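Local coordinates for protein alternansucrase (PDB 6HVG) that is a large multidomain enzyme of glycosyl hydrolase family 70, carrying choline-binding-type repeats alongside its TIM-barrel family region, at residues N700-Y703 and F704-T707; S685-G688 and N689-H693. All blocks are in the same frame, centred on the assembly; numbering follows the deposited sequence.

Contact 1: N700-Y703 and F704-T707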
# COMPACT_ATOMS: atom_id res chain seq x y z
N ASN A 700 -6.42 18.32 -22.12
CA ASN A 700 -5.84 18.95 -23.29
C ASN A 700 -4.36 19.27 -23.13
O ASN A 700 -3.85 19.48 -22.02
CB ASN A 700 -6.60 20.22 -23.62
CG ASN A 700 -7.89 19.96 -24.33
OD1 ASN A 700 -8.29 18.81 -24.51
ND2 ASN A 700 -8.59 21.02 -24.70
N MET A 701 -3.66 19.29 -24.27
CA MET A 701 -2.27 19.66 -24.32
C MET A 701 -2.09 21.09 -23.81
O MET A 701 -1.03 21.43 -23.31
CB MET A 701 -1.74 19.56 -25.74
CG MET A 701 -1.88 18.19 -26.39
SD MET A 701 -1.01 16.84 -25.58
CE MET A 701 0.68 17.36 -25.82
N TRP A 702 -3.13 21.91 -23.93
CA TRP A 702 -3.18 23.25 -23.31
C TRP A 702 -2.62 23.28 -21.89
O TRP A 702 -1.95 24.23 -21.53
CB TRP A 702 -4.63 23.79 -23.28
CG TRP A 702 -4.76 25.23 -22.81
CD1 TRP A 702 -4.43 26.36 -23.53
CD2 TRP A 702 -5.27 25.69 -21.56
NE1 TRP A 702 -4.68 27.50 -22.78
CE2 TRP A 702 -5.20 27.11 -21.57
CE3 TRP A 702 -5.77 25.05 -20.42
CZ2 TRP A 702 -5.63 27.88 -20.49
CZ3 TRP A 702 -6.18 25.82 -19.34
CH2 TRP A 702 -6.10 27.22 -19.39
N TYR A 703 -2.90 22.25 -21.11
CA TYR A 703 -2.47 22.23 -19.70
C TYR A 703 -0.96 22.26 -19.50
O TYR A 703 -0.49 22.72 -18.46
CB TYR A 703 -3.11 21.07 -18.94
CG TYR A 703 -4.58 21.30 -18.66
CD1 TYR A 703 -4.99 22.19 -17.67
CD2 TYR A 703 -5.58 20.66 -19.41
CE1 TYR A 703 -6.32 22.42 -17.43
CE2 TYR A 703 -6.91 20.90 -19.18
CZ TYR A 703 -7.28 21.78 -18.19
OH TYR A 703 -8.59 22.01 -17.95
N PHE A 704 -0.20 21.78 -20.49
CA PHE A 704 1.26 21.84 -20.41
C PHE A 704 1.79 23.28 -20.32
O PHE A 704 2.86 23.50 -19.74
CB PHE A 704 1.90 21.17 -21.62
CG PHE A 704 1.93 19.67 -21.55
CD1 PHE A 704 2.86 19.03 -20.79
CD2 PHE A 704 1.04 18.91 -22.28
CE1 PHE A 704 2.91 17.65 -20.76
CE2 PHE A 704 1.08 17.53 -22.25
CZ PHE A 704 2.01 16.89 -21.48
N LEU A 705 1.06 24.22 -20.90
CA LEU A 705 1.50 25.61 -20.96
C LEU A 705 1.50 26.30 -19.59
O LEU A 705 2.40 27.10 -19.33
CB LEU A 705 0.64 26.41 -21.95
CG LEU A 705 0.59 25.92 -23.40
CD1 LEU A 705 -0.26 26.83 -24.27
CD2 LEU A 705 1.98 25.82 -24.00
N ASP A 706 0.49 26.02 -18.76
CA ASP A 706 0.29 26.68 -17.47
C ASP A 706 0.23 28.19 -17.71
O ASP A 706 1.09 28.94 -17.25
CB ASP A 706 1.41 26.27 -16.49
CG ASP A 706 1.26 26.89 -15.10
OD1 ASP A 706 0.12 27.09 -14.64
OD2 ASP A 706 2.30 27.17 -14.45
N THR A 707 -0.77 28.62 -18.48
CA THR A 707 -0.88 30.04 -18.85
C THR A 707 -1.10 30.95 -17.66
O THR A 707 -0.72 32.12 -17.68
CB THR A 707 -1.99 30.27 -19.89
OG1 THR A 707 -3.22 29.71 -19.41
CG2 THR A 707 -1.64 29.57 -21.20
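Phe-704 packs against Met-701, three residues back, and the two side chains run side by side in the same direction. Start at Phe-704 CB: it lies 3.4 Å from Met-701 O, and the same oxygen lies near the ring plane, at the CD2 edge. From there the methionine takes over. Met-701 curls through chi2 and chi3, both close to -60°, and this folded chain brings its methyl CE to 3.6 Å from Phe-704 CE2. The sulfur stands 5.2 Å from the ring centroid and 76° off the ring normal, a Met-aromatic contact made at the edge. Met-813 of helix 807-814 packs on both side chains.

The backbone beneath is a run of overlapping turns. Phe-704 N donates to Met-701 O at 3.0 Å and Leu-705 N to Trp-702 O at 3.1 Å, each donor standing well above the plane of its carbonyl; a weak bond from Asp-706 N to Tyr-703 O follows. On another flank Trp-702 places its indole across Thr-707 at about a right angle, and the six-membered-ring carbon CZ2 comes to 3.2 Å from Thr-707 OG1, while Leu-705 CD1 sits 4.3 Å from Trp-702 CD1. The same indole lays CE3 over the centre of the Tyr-703 ring. Asp-706 OD1 forms a salt bridge with Arg-724, and OD2 accepts a hydrogen bond from Thr-729 N. Such successive i+3 to i bonds, with side chains three apart lying side by side, are characteristic of consecutive overlapping beta-turns, here in the loop between helix 681-692 and strand 735-736.

Contact 2: S685-G688 and N689-H693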
# COMPACT_ATOMS: atom_id res chain seq x y z
N SER A 685 3.39 14.38 -14.11
CA SER A 685 1.95 14.34 -13.87
C SER A 685 1.14 14.73 -15.10
O SER A 685 0.19 14.05 -15.46
CB SER A 685 1.62 15.26 -12.71
OG SER A 685 0.25 15.33 -12.49
N GLN A 686 1.54 15.82 -15.75
CA GLN A 686 0.84 16.30 -16.93
C GLN A 686 0.97 15.31 -18.10
O GLN A 686 0.07 15.23 -18.93
CB GLN A 686 1.37 17.67 -17.34
CG GLN A 686 0.43 18.48 -18.21
CD GLN A 686 -0.86 18.76 -17.50
OE1 GLN A 686 -0.88 19.43 -16.49
NE2 GLN A 686 -1.95 18.22 -18.02
N PHE A 687 2.08 14.57 -18.19
CA PHE A 687 2.18 13.52 -19.19
C PHE A 687 1.12 12.46 -18.93
O PHE A 687 0.51 11.95 -19.86
CB PHE A 687 3.55 12.83 -19.18
CG PHE A 687 4.68 13.66 -19.72
CD1 PHE A 687 4.55 14.36 -20.90
CD2 PHE A 687 5.90 13.70 -19.07
CE1 PHE A 687 5.60 15.10 -21.39
CE2 PHE A 687 6.96 14.44 -19.56
CZ PHE A 687 6.81 15.13 -20.73
N GLY A 688 0.92 12.14 -17.66
CA GLY A 688 -0.11 11.20 -17.24
C GLY A 688 -1.49 11.59 -17.75
O GLY A 688 -2.17 10.78 -18.35
N ASN A 689 -1.88 12.84 -17.52
CA ASN A 689 -3.22 13.31 -17.83
C ASN A 689 -3.45 13.61 -19.30
O ASN A 689 -4.54 13.38 -19.81
CB ASN A 689 -3.53 14.57 -17.02
CG ASN A 689 -3.51 14.32 -15.52
OD1 ASN A 689 -3.79 13.21 -15.06
ND2 ASN A 689 -3.19 15.35 -14.76
N SER A 690 -2.43 14.13 -19.98
CA SER A 690 -2.57 14.55 -21.38
C SER A 690 -2.14 13.54 -22.44
O SER A 690 -2.58 13.64 -23.57
CB SER A 690 -1.82 15.85 -21.61
OG SER A 690 -2.38 16.87 -20.82
N LEU A 691 -1.28 12.59 -22.10
CA LEU A 691 -0.79 11.64 -23.11
C LEU A 691 -0.76 10.19 -22.66
O LEU A 691 -1.25 9.30 -23.34
CB LEU A 691 0.62 12.02 -23.50
CG LEU A 691 0.81 13.25 -24.36
CD1 LEU A 691 2.28 13.65 -24.34
CD2 LEU A 691 0.35 12.96 -25.77
N THR A 692 -0.13 9.96 -21.53
CA THR A 692 0.28 8.66 -21.09
C THR A 692 -0.84 7.79 -20.53
O THR A 692 -0.80 6.60 -20.72
CB THR A 692 1.39 8.88 -20.02
OG1 THR A 692 2.53 9.45 -20.68
CG2 THR A 692 1.78 7.61 -19.34
N HIS A 693 -1.82 8.37 -19.84
CA HIS A 693 -2.86 7.56 -19.19
C HIS A 693 -4.23 7.64 -19.86
O HIS A 693 -4.81 8.73 -20.01
CB HIS A 693 -3.02 7.94 -17.74
CG HIS A 693 -1.77 7.82 -16.95
ND1 HIS A 693 -1.44 8.75 -15.99
CD2 HIS A 693 -0.75 6.92 -16.98
CE1 HIS A 693 -0.28 8.42 -15.45
NE2 HIS A 693 0.16 7.32 -16.04
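Gln-686 sends its CG anti to the backbone N (chi1 -159°) and then bends at chi2 (61°), which swings the amide along the helix to Ser-690, one turn on. NE2 donates to Ser-690 OG at 3.1 Å, nearly straight at 160°, and the hydroxyl lies close to the amide plane. This i to i+4 bridge sits in the last turns of helix 681-692, which follows strand 678-679 of the parallel eight-stranded TIM-barrel sheet and widens into a pi-type turn before it ends. Ser-690 OG is also within hydrogen-bonding reach of the carbonyls of Ser-699 and Asn-700, which share or compete for its one proton where the following loop lies against this flank.

Up to Ser-690 the backbone keeps alpha-helical spacing: Asn-689 N donates to Ser-685 O and Ser-690 N to Gln-686 O. The change comes at Phe-687 O, which is gripped by two donors from opposite faces of its carbonyl plane, Leu-691 N at 2.9 Å and Thr-692 N at 2.7 Å. One is the alpha bond, the other the i+5 bond of the wider turn. Beside them Phe-687 CD1 and Leu-691 CD1 pack 4.2 Å apart, and Met-813 touches both side chains.

A second i+5 bond closes the end, where His-693 leaves helical geometry. Its N reaches Gly-688 O at 2.9 Å, in the carbonyl plane and on a lone pair. The histidine side chain folds back along the glycine, its NE2 held by Asp-755, and its ring atoms ND1 and CE1 lie 3.1 and 3.3 Å from Gly-688 CA.

How the contacts relate
Contacts 1 and 2 follow in series along the chain: the helix of contact 2 ends, the chain doubles back, and the turn of contact 1 lies against the helix flank, with centres 11 Å apart. A probable hydrogen bond ties them, Asn-700 O to Ser-690 OG at 3.2 Å. Around it the packing is direct: Phe-704 CE2 meets Ser-690 CB at 3.4 Å, and Phe-704 CD1 meets Gln-686 CG at 3.6 Å. Met-813 is shared by the apolar sides of both. Neither contact supplies a ligand to the calcium ion, which is bound by Glu-575, Asp-581, Asn-625 and Asp-1159.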